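Local coordinates for protein putative aminooxidase (Propionibacterium acnes, PDB 2BA9) that probably isomerises polyunsaturated fatty acids such as linoleic acid to conjugated linoleic acid, using bound flavin-adenine dinucleotide in a fold of the flavin-containing amine oxidoreductase family, at residues 89-94 and 296-301; 170-175 and 331-336; 222-227 and 238-243. All blocks are in the same frame, centred on the assembly; numbering follows the deposited sequence.

Overall arrangement
The three contacts lie within one chain that carries flavin-adenine dinucleotide. All are partly buried; contact 1 has no fully exposed touching residue, whereas contacts 2 and 3 each include two at the surface. Contact 1 joins strands 88-91 and 295-297 of the mixed sheet, while contact 3 pairs hairpin strands 226-230 and 236-240 on the opposite side of the chain's centre, about 45 Å away between centres. Contact 2 is a loop-to-loop meeting held by a histidine and an aspartate. Regular backbone pairing carries contact 1, which also ends in a histidine-carboxylate bond; contact 3 has one sound backbone bond and one weak one, supplemented by a threonine hydroxyl and apolar packing, with one isoleucine near the flavin-adenine dinucleotide.

Contact 1: 89-94 and 296-301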
loop_
_atom_site.group_PDB
_atom_site.type_symbol
_atom_site.label_atom_id
_atom_site.label_comp_id
_atom_site.label_asym_id
_atom_site.label_seq_id
_atom_site.Cartn_x
_atom_site.Cartn_y
_atom_site.Cartn_z
ATOM N N GLU A 89 17.590 10.494 8.533
ATOM C CA GLU A 89 18.802 9.976 9.145
ATOM C C GLU A 89 18.530 8.544 9.625
ATOM O O GLU A 89 17.395 8.049 9.556
ATOM C CB GLU A 89 19.260 10.878 10.286
ATOM C CG GLU A 89 18.416 10.777 11.545
ATOM C CD GLU A 89 18.682 11.893 12.541
ATOM O OE1 GLU A 89 19.670 12.638 12.376
ATOM O OE2 GLU A 89 17.883 12.026 13.498
ATOM N N PHE A 90 19.579 7.893 10.111
ATOM C CA PHE A 90 19.483 6.522 10.569
ATOM C C PHE A 90 19.878 6.438 12.016
ATOM O O PHE A 90 20.879 7.018 12.422
ATOM C CB PHE A 90 20.333 5.596 9.696
ATOM C CG PHE A 90 19.690 5.289 8.381
ATOM C CD1 PHE A 90 18.704 4.320 8.296
ATOM C CD2 PHE A 90 20.039 6.001 7.231
ATOM C CE1 PHE A 90 18.072 4.042 7.082
ATOM C CE2 PHE A 90 19.427 5.727 6.005
ATOM C CZ PHE A 90 18.435 4.750 5.933
ATOM N N LEU A 91 19.052 5.718 12.777
ATOM C CA LEU A 91 19.154 5.596 14.217
ATOM C C LEU A 91 19.281 4.134 14.593
ATOM O O LEU A 91 18.689 3.274 13.952
ATOM C CB LEU A 91 17.875 6.104 14.898
ATOM C CG LEU A 91 17.435 7.544 14.657
ATOM C CD1 LEU A 91 16.165 7.789 15.428
ATOM C CD2 LEU A 91 18.547 8.518 15.045
ATOM N N HIS A 92 20.039 3.873 15.647
ATOM C CA HIS A 92 20.046 2.569 16.285
ATOM C C HIS A 92 18.867 2.513 17.247
ATOM O O HIS A 92 18.216 3.520 17.532
ATOM C CB HIS A 92 21.381 2.306 17.002
ATOM C CG HIS A 92 22.502 1.959 16.074
ATOM N ND1 HIS A 92 22.502 0.814 15.308
ATOM C CD2 HIS A 92 23.668 2.591 15.804
ATOM C CE1 HIS A 92 23.609 0.766 14.591
ATOM N NE2 HIS A 92 24.333 1.836 14.868
ATOM N N GLU A 93 18.577 1.319 17.741
ATOM C CA GLU A 93 17.440 1.147 18.622
ATOM C C GLU A 93 17.575 1.909 19.940
ATOM O O GLU A 93 16.576 2.096 20.632
ATOM C CB GLU A 93 17.192 -0.327 18.903
ATOM C CG GLU A 93 18.278 -1.026 19.685
ATOM C CD GLU A 93 17.995 -2.490 19.762
ATOM O OE1 GLU A 93 17.966 -3.038 20.871
ATOM O OE2 GLU A 93 17.751 -3.079 18.696
ATOM N N ASP A 94 18.796 2.335 20.275
ATOM C CA ASP A 94 19.046 3.168 21.458
ATOM C C ASP A 94 19.084 4.671 21.157
ATOM O O ASP A 94 19.426 5.474 22.030
ATOM C CB ASP A 94 20.366 2.755 22.123
ATOM C CG ASP A 94 21.591 3.155 21.306
ATOM O OD1 ASP A 94 21.426 3.796 20.238
ATOM O OD2 ASP A 94 22.722 2.810 21.734
ATOM N N GLY A 296 13.584 10.087 10.789
ATOM C CA GLY A 296 14.525 9.052 11.218
ATOM C C GLY A 296 14.046 7.638 10.971
ATOM O O GLY A 296 12.877 7.332 11.207
ATOM N N TYR A 297 14.962 6.790 10.498
ATOM C CA TYR A 297 14.728 5.355 10.308
ATOM C C TYR A 297 15.503 4.551 11.347
ATOM O O TYR A 297 16.549 4.988 11.855
ATOM C CB TYR A 297 15.171 4.893 8.917
ATOM C CG TYR A 297 14.230 5.287 7.789
ATOM C CD1 TYR A 297 13.484 4.339 7.100
ATOM C CD2 TYR A 297 14.094 6.618 7.419
ATOM C CE1 TYR A 297 12.629 4.725 6.052
ATOM C CE2 TYR A 297 13.253 7.004 6.402
ATOM C CZ TYR A 297 12.515 6.059 5.724
ATOM O OH TYR A 297 11.674 6.482 4.710
ATOM N N VAL A 298 14.983 3.365 11.652
ATOM C CA VAL A 298 15.558 2.517 12.691
ATOM C C VAL A 298 15.618 1.074 12.214
ATOM O O VAL A 298 14.742 0.248 12.555
ATOM C CB VAL A 298 14.800 2.640 14.033
ATOM C CG1 VAL A 298 15.634 2.072 15.192
ATOM C CG2 VAL A 298 14.467 4.079 14.326
ATOM N N PRO A 299 16.641 0.763 11.391
ATOM C CA PRO A 299 16.837 -0.607 10.914
ATOM C C PRO A 299 16.847 -1.622 12.041
ATOM O O PRO A 299 16.257 -2.678 11.909
ATOM C CB PRO A 299 18.200 -0.543 10.223
ATOM C CG PRO A 299 18.313 0.885 9.783
ATOM C CD PRO A 299 17.645 1.692 10.825
ATOM N N ASP A 300 17.494 -1.292 13.152
ATOM C CA ASP A 300 17.476 -2.160 14.331
ATOM C C ASP A 300 16.074 -2.657 14.673
ATOM O O ASP A 300 15.909 -3.820 15.062
ATOM C CB ASP A 300 18.070 -1.446 15.563
ATOM C CG ASP A 300 19.583 -1.409 15.547
ATOM O OD1 ASP A 300 20.222 -2.115 14.722
ATOM O OD2 ASP A 300 20.148 -0.671 16.369
ATOM N N ASN A 301 15.083 -1.759 14.544
ATOM C CA ASN A 301 13.689 -2.017 14.963
ATOM C C ASN A 301 12.814 -2.620 13.854
ATOM O O ASN A 301 11.631 -2.866 14.077
ATOM C CB ASN A 301 13.034 -0.742 15.525
ATOM C CG ASN A 301 13.497 -0.405 16.945
ATOM O OD1 ASN A 301 14.193 -1.187 17.594
ATOM N ND2 ASN A 301 13.069 0.752 17.448
HETATM O O HOH W 1 13.994 1.242 20.354
#
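Both His92 and Asp300 carry CG anti to their own carbonyl carbon (chi1 -76° and -78°), and these torsions bring the imidazole and the carboxylate together in the loops that follow the paired strands. Asp300 OD2 lies close to the ring plane of His92 and accepts from ND1 at 3.0 Å, although the donor stands above the carboxylate plane. The same oxygen takes the backbone N of Glu93 at 2.9 Å on its anti lone pair, so two N-H groups from consecutive residues grip one atom. Glu93 lays its extended side chain across Asp300 at about a right angle, with OE2 3.5 Å from Asp300 CB; Arg303 forms a salt bridge with this carboxylate.

Upstream, the segments pair as parallel strands of the mixed sheet. Tyr297 N donates to Glu89 O at 2.9 Å, and Leu91 N returns a bond to Tyr297 O at 2.8 Å. On the face carrying Phe90 and Tyr297, the Phe90 ring packs through CE1 against Tyr297 CB at 3.5 Å, its plane turned 43° from that of the tyrosine ring. Pro299 crosses Phe90 at about a right angle, with its CG 3.8 Å from Phe90 CD1. Val298 meets Leu91 through CG2 and CB, and both side chains rest on Phe355 of helix 341-355. Beyond the strands, a water bridges Glu93 O and Asn301 ND2, an amide also bonded to Arg306 and Val310 O.

With Glu93 OE2 only 4.1 Å from Asp300 OD2, two like charges sit close together; the two N-H donors on Asp300 and the arginine on Glu93 probably offset their repulsion.

Contact 2: 170-175 and 331-336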
loop_
_atom_site.group_PDB
_atom_site.type_symbol
_atom_site.label_atom_id
_atom_site.label_comp_id
_atom_site.label_asym_id
_atom_site.label_seq_id
_atom_site.Cartn_x
_atom_site.Cartn_y
_atom_site.Cartn_z
ATOM N N TYR A 170 5.220 -3.017 5.214
ATOM C CA TYR A 170 4.981 -4.112 4.290
ATOM C C TYR A 170 5.444 -5.464 4.820
ATOM O O TYR A 170 5.230 -6.485 4.178
ATOM C CB TYR A 170 5.643 -3.801 2.948
ATOM C CG TYR A 170 5.044 -2.597 2.249
ATOM C CD1 TYR A 170 3.695 -2.599 1.867
ATOM C CD2 TYR A 170 5.812 -1.469 1.957
ATOM C CE1 TYR A 170 3.121 -1.510 1.219
ATOM C CE2 TYR A 170 5.249 -0.356 1.294
ATOM C CZ TYR A 170 3.891 -0.388 0.934
ATOM O OH TYR A 170 3.297 0.680 0.282
ATOM N N GLY A 171 6.066 -5.493 5.987
ATOM C CA GLY A 171 6.424 -6.764 6.598
ATOM C C GLY A 171 7.861 -7.139 6.356
ATOM O O GLY A 171 8.664 -6.302 5.974
ATOM N N HIS A 172 8.171 -8.410 6.572
ATOM C CA HIS A 172 9.544 -8.834 6.753
ATOM C C HIS A 172 10.008 -9.810 5.673
ATOM O O HIS A 172 9.265 -10.686 5.259
ATOM C CB HIS A 172 9.724 -9.407 8.164
ATOM C CG HIS A 172 9.505 -8.391 9.244
ATOM N ND1 HIS A 172 8.256 -7.930 9.588
ATOM C CD2 HIS A 172 10.380 -7.727 10.032
ATOM C CE1 HIS A 172 8.369 -7.038 10.556
ATOM N NE2 HIS A 172 9.650 -6.894 10.844
ATOM N N PHE A 173 11.255 -9.625 5.243
ATOM C CA PHE A 173 11.850 -10.374 4.139
ATOM C C PHE A 173 12.045 -11.872 4.416
ATOM O O PHE A 173 12.235 -12.662 3.481
ATOM C CB PHE A 173 13.204 -9.758 3.759
ATOM C CG PHE A 173 13.122 -8.386 3.113
ATOM C CD1 PHE A 173 14.239 -7.551 3.125
ATOM C CD2 PHE A 173 11.962 -7.925 2.470
ATOM C CE1 PHE A 173 14.203 -6.285 2.532
ATOM C CE2 PHE A 173 11.932 -6.654 1.866
ATOM C CZ PHE A 173 13.044 -5.839 1.901
ATOM N N ASP A 174 12.015 -12.263 5.686
ATOM C CA ASP A 174 12.081 -13.680 6.047
ATOM C C ASP A 174 10.851 -14.482 5.549
ATOM O O ASP A 174 10.912 -15.704 5.445
ATOM C CB ASP A 174 12.249 -13.841 7.567
ATOM C CG ASP A 174 11.039 -13.326 8.352
ATOM O OD1 ASP A 174 11.067 -12.145 8.764
ATOM O OD2 ASP A 174 10.070 -14.098 8.555
ATOM N N ASN A 175 9.747 -13.787 5.254
ATOM C CA ASN A 175 8.523 -14.437 4.803
ATOM C C ASN A 175 7.792 -13.801 3.600
ATOM O O ASN A 175 7.191 -14.515 2.816
ATOM C CB ASN A 175 7.561 -14.572 5.981
ATOM C CG ASN A 175 7.110 -13.239 6.519
ATOM O OD1 ASN A 175 6.077 -12.736 6.119
ATOM N ND2 ASN A 175 7.882 -12.658 7.422
ATOM N N ARG A 331 2.486 -4.558 14.094
ATOM C CA ARG A 331 1.918 -5.343 15.183
ATOM C C ARG A 331 1.901 -6.850 14.943
ATOM O O ARG A 331 1.574 -7.601 15.853
ATOM C CB ARG A 331 0.494 -4.861 15.500
ATOM C CG ARG A 331 0.480 -3.454 16.088
ATOM C CD ARG A 331 -0.902 -2.928 16.418
ATOM N NE ARG A 331 -1.784 -3.951 16.960
ATOM C CZ ARG A 331 -3.064 -3.765 17.252
ATOM N NH1 ARG A 331 -3.623 -2.570 17.104
ATOM N NH2 ARG A 331 -3.786 -4.779 17.724
ATOM N N ASN A 332 2.275 -7.295 13.752
ATOM C CA ASN A 332 2.174 -8.716 13.414
ATOM C C ASN A 332 3.373 -9.241 12.624
ATOM O O ASN A 332 4.072 -8.489 11.949
ATOM C CB ASN A 332 0.901 -8.958 12.611
ATOM C CG ASN A 332 1.000 -8.386 11.210
ATOM O OD1 ASN A 332 1.036 -7.161 11.028
ATOM N ND2 ASN A 332 1.116 -9.260 10.221
ATOM N N HIS A 333 3.578 -10.554 12.721
ATOM C CA HIS A 333 4.574 -11.284 11.944
ATOM C C HIS A 333 4.176 -12.774 12.055
ATOM O O HIS A 333 3.660 -13.203 13.100
ATOM C CB HIS A 333 5.968 -11.015 12.532
ATOM C CG HIS A 333 7.102 -11.658 11.795
ATOM N ND1 HIS A 333 7.436 -12.984 11.955
ATOM C CD2 HIS A 333 8.015 -11.143 10.938
ATOM C CE1 HIS A 333 8.488 -13.266 11.212
ATOM N NE2 HIS A 333 8.861 -12.167 10.583
ATOM N N PRO A 334 4.390 -13.562 10.989
ATOM C CA PRO A 334 4.017 -14.993 11.065
ATOM C C PRO A 334 4.620 -15.797 12.229
ATOM O O PRO A 334 4.006 -16.746 12.692
ATOM C CB PRO A 334 4.516 -15.561 9.728
ATOM C CG PRO A 334 4.573 -14.388 8.820
ATOM C CD PRO A 334 4.958 -13.218 9.672
ATOM N N ASP A 335 5.814 -15.427 12.674
ATOM C CA ASP A 335 6.530 -16.173 13.709
ATOM C C ASP A 335 6.181 -15.771 15.153
ATOM O O ASP A 335 6.654 -16.414 16.119
ATOM C CB ASP A 335 8.038 -16.064 13.454
ATOM C CG ASP A 335 8.474 -16.833 12.216
ATOM O OD1 ASP A 335 7.617 -17.507 11.611
ATOM O OD2 ASP A 335 9.668 -16.757 11.838
ATOM N N TYR A 336 5.339 -14.735 15.292
ATOM C CA TYR A 336 4.967 -14.171 16.595
ATOM C C TYR A 336 3.460 -13.949 16.769
ATOM O O TYR A 336 2.714 -13.779 15.800
ATOM C CB TYR A 336 5.658 -12.823 16.795
ATOM C CG TYR A 336 7.170 -12.890 16.788
ATOM C CD1 TYR A 336 7.882 -12.997 17.985
ATOM C CD2 TYR A 336 7.881 -12.843 15.600
ATOM C CE1 TYR A 336 9.262 -13.058 17.996
ATOM C CE2 TYR A 336 9.284 -12.902 15.597
ATOM C CZ TYR A 336 9.966 -13.011 16.796
ATOM O OH TYR A 336 11.344 -13.073 16.803
HETATM O O HOH W 2 5.484 -8.543 9.483
HETATM O O HOH W 3 9.952 -16.617 9.011
#
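His333 NE2 donates to Asp174 OD1 across 2.9 Å in a nearly straight bond, with an angle of 174° at the hydrogen. The oxygen lies in the imidazole plane and receives the N-H on its syn lone pair. Beside this bond, the CD2 edge of His333 is directed at the face of His172 in an offset edge-to-face pair, the planes 72° apart and His333 CD2 3.5 Å from His172 ND1. Asn175 completes the inner contacts by setting OD1 3.5 Å from Pro334 CG.

The next layer fixes these groups. CG of His333 is anti to the backbone N (chi1 -178°), which extends the imidazole from its loop toward Asp174. At the other ring nitrogen, ND1 accepts from Asp335 N at 3.0 Å, within the type I turn from His333 to Tyr336. Asn175 ND2 donates to Asp174 OD2 at 2.9 Å, approaching from above the carboxylate plane. Two waters span the loops, one between His172 ND1 and Asn332 O, the other donating to Asp174 OD2 and Asp335 OD2.

Farther out, Pro304 touches His172, Asp174 and His333, while Tyr170 contacts the flavin-adenine dinucleotide. Because ND1 accepts and NE2 donates, His333 is consistent with a neutral ring whose tautomer and rotation are set by its two partners, and the shared water probably eases the proximity of the Asp174 and Asp335 carboxylates.

Contact 3: 222-227 and 238-243; sequences RNVDIT and IHTTDW
The two segments run antiparallel and are joined at Thr227, whose N donates to His239 O at 2.7 Å. Thr227 OG1 lies between its backbone N and carbonyl carbon (chi1 62°), which brings the hydroxyl over the same oxygen; it donates to His239 O at 3.2 Å from well above the carbonyl plane. One acceptor is thus held by both the amide and the hydroxyl of a single residue. On the other side of Ile226, Thr241 N makes a weak bond to Asp225 O, and the methyl of Thr241 rests against the Asp225 carboxylate, with CG2 3.6 Å from OD2.

The segments belong to the beta hairpin of strands 226-230 and 236-240, whose second strand goes on through a tight turn into strand 244-247. Thr240 shapes that turn: its OG1 accepts from Asp242 N in an ST turn and donates to Trp243 O at 2.8 Å, an oxygen that also takes Thr240 N. The same hydroxyl oxygen sits over the centre of one face of the Trp243 ring.

Apolar contacts complete the pairing. Val224 CG1 meets Thr240 CG2 at 3.5 Å and reaches Trp243 CZ2 at 4.2 Å, while Ile226 crosses Ile238 through their CG2 methyls. Leu36 of strand 33-36 touches Val224, Ile226 and Trp243, and the Ile226 side chain comes to about 4 Å from the flavin-adenine dinucleotide (nearest atoms).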
loop_
_atom_site.group_PDB
_atom_site.type_symbol
_atom_site.label_atom_id
_atom_site.label_comp_id
_atom_site.label_asym_id
_atom_site.label_seq_id
_atom_site.Cartn_x
_atom_site.Cartn_y
_atom_site.Cartn_z
ATOM N N ARG A 222 -21.251 7.944 -0.556
ATOM C CA ARG A 222 -20.588 7.721 0.732
ATOM C C ARG A 222 -21.565 7.134 1.732
ATOM O O ARG A 222 -22.747 6.996 1.430
ATOM C CB ARG A 222 -20.032 9.039 1.248
ATOM C CG ARG A 222 -19.208 9.744 0.195
ATOM C CD ARG A 222 -18.333 10.820 0.773
ATOM N NE ARG A 222 -17.839 11.685 -0.286
ATOM C CZ ARG A 222 -17.007 12.701 -0.105
ATOM N NH1 ARG A 222 -16.589 13.018 1.111
ATOM N NH2 ARG A 222 -16.617 13.424 -1.148
ATOM N N ASN A 223 -21.066 6.786 2.915
ATOM C CA ASN A 223 -21.903 6.279 4.001
ATOM C C ASN A 223 -22.817 5.119 3.595
ATOM O O ASN A 223 -23.913 4.954 4.142
ATOM C CB ASN A 223 -22.718 7.428 4.599
ATOM C CG ASN A 223 -21.833 8.542 5.077
ATOM O OD1 ASN A 223 -21.144 8.397 6.085
ATOM N ND2 ASN A 223 -21.797 9.641 4.330
ATOM N N VAL A 224 -22.344 4.316 2.643
ATOM C CA VAL A 224 -23.102 3.185 2.136
ATOM C C VAL A 224 -22.704 1.908 2.873
ATOM O O VAL A 224 -21.604 1.382 2.690
ATOM C CB VAL A 224 -22.926 3.031 0.614
ATOM C CG1 VAL A 224 -23.683 1.801 0.083
ATOM C CG2 VAL A 224 -23.402 4.306 -0.100
ATOM N N ASP A 225 -23.636 1.428 3.696
ATOM C CA ASP A 225 -23.474 0.241 4.529
ATOM C C ASP A 225 -24.070 -0.937 3.778
ATOM O O ASP A 225 -25.254 -1.224 3.912
ATOM C CB ASP A 225 -24.210 0.463 5.871
ATOM C CG ASP A 225 -23.947 -0.635 6.906
ATOM O OD1 ASP A 225 -23.280 -1.648 6.592
ATOM O OD2 ASP A 225 -24.423 -0.474 8.052
ATOM N N ILE A 226 -23.240 -1.583 2.963
ATOM C CA ILE A 226 -23.616 -2.770 2.201
ATOM C C ILE A 226 -23.725 -3.981 3.123
ATOM O O ILE A 226 -22.736 -4.396 3.729
ATOM C CB ILE A 226 -22.563 -3.116 1.116
ATOM C CG1 ILE A 226 -22.445 -1.994 0.079
ATOM C CG2 ILE A 226 -22.903 -4.450 0.449
ATOM C CD1 ILE A 226 -21.271 -2.157 -0.871
ATOM N N THR A 227 -24.923 -4.552 3.206
ATOM C CA THR A 227 -25.176 -5.686 4.084
ATOM C C THR A 227 -25.220 -7.014 3.345
ATOM O O THR A 227 -25.029 -8.067 3.962
ATOM C CB THR A 227 -26.484 -5.486 4.841
ATOM O OG1 THR A 227 -27.560 -5.409 3.901
ATOM C CG2 THR A 227 -26.425 -4.195 5.671
ATOM N N ILE A 238 -27.209 -5.654 -4.924
ATOM C CA ILE A 238 -26.538 -5.097 -3.765
ATOM C C ILE A 238 -27.605 -4.629 -2.808
ATOM O O ILE A 238 -28.537 -3.955 -3.226
ATOM C CB ILE A 238 -25.663 -3.873 -4.142
ATOM C CG1 ILE A 238 -24.581 -4.252 -5.155
ATOM C CG2 ILE A 238 -25.006 -3.271 -2.908
ATOM C CD1 ILE A 238 -25.093 -4.351 -6.598
ATOM N N HIS A 239 -27.465 -4.989 -1.534
ATOM C CA HIS A 239 -28.394 -4.568 -0.483
ATOM C C HIS A 239 -27.673 -3.730 0.566
ATOM O O HIS A 239 -26.677 -4.159 1.130
ATOM C CB HIS A 239 -29.029 -5.780 0.194
ATOM C CG HIS A 239 -29.587 -6.782 -0.768
ATOM N ND1 HIS A 239 -30.907 -6.778 -1.160
ATOM C CD2 HIS A 239 -28.998 -7.809 -1.427
ATOM C CE1 HIS A 239 -31.108 -7.763 -2.021
ATOM N NE2 HIS A 239 -29.966 -8.405 -2.198
ATOM N N THR A 240 -28.189 -2.533 0.817
ATOM C CA THR A 240 -27.647 -1.649 1.834
ATOM C C THR A 240 -28.694 -1.405 2.912
ATOM O O THR A 240 -29.740 -2.048 2.930
ATOM C CB THR A 240 -27.169 -0.292 1.228
ATOM O OG1 THR A 240 -28.298 0.522 0.871
ATOM C CG2 THR A 240 -26.293 -0.539 0.008
ATOM N N THR A 241 -28.387 -0.481 3.812
ATOM C CA THR A 241 -29.287 -0.107 4.889
ATOM C C THR A 241 -30.454 0.754 4.378
ATOM O O THR A 241 -31.574 0.670 4.897
ATOM C CB THR A 241 -28.506 0.604 6.017
ATOM O OG1 THR A 241 -27.528 1.486 5.452
ATOM C CG2 THR A 241 -27.792 -0.431 6.898
ATOM N N ASP A 242 -30.186 1.546 3.345
ATOM C CA ASP A 242 -31.163 2.482 2.779
ATOM C C ASP A 242 -31.884 1.940 1.535
ATOM O O ASP A 242 -32.961 2.414 1.186
ATOM C CB ASP A 242 -30.468 3.803 2.400
ATOM C CG ASP A 242 -29.649 4.394 3.535
ATOM O OD1 ASP A 242 -30.054 4.262 4.710
ATOM O OD2 ASP A 242 -28.593 4.997 3.246
ATOM N N TRP A 243 -31.283 0.977 0.850
ATOM C CA TRP A 243 -31.844 0.479 -0.405
ATOM C C TRP A 243 -31.196 -0.824 -0.829
ATOM O O TRP A 243 -30.143 -1.205 -0.318
ATOM C CB TRP A 243 -31.653 1.515 -1.522
ATOM C CG TRP A 243 -30.251 2.075 -1.634
ATOM C CD1 TRP A 243 -29.804 3.261 -1.129
ATOM C CD2 TRP A 243 -29.127 1.479 -2.304
ATOM N NE1 TRP A 243 -28.473 3.436 -1.430
ATOM C CE2 TRP A 243 -28.036 2.361 -2.156
ATOM C CE3 TRP A 243 -28.937 0.286 -3.010
ATOM C CZ2 TRP A 243 -26.775 2.088 -2.686
ATOM C CZ3 TRP A 243 -27.680 0.018 -3.538
ATOM C CH2 TRP A 243 -26.620 0.912 -3.374
#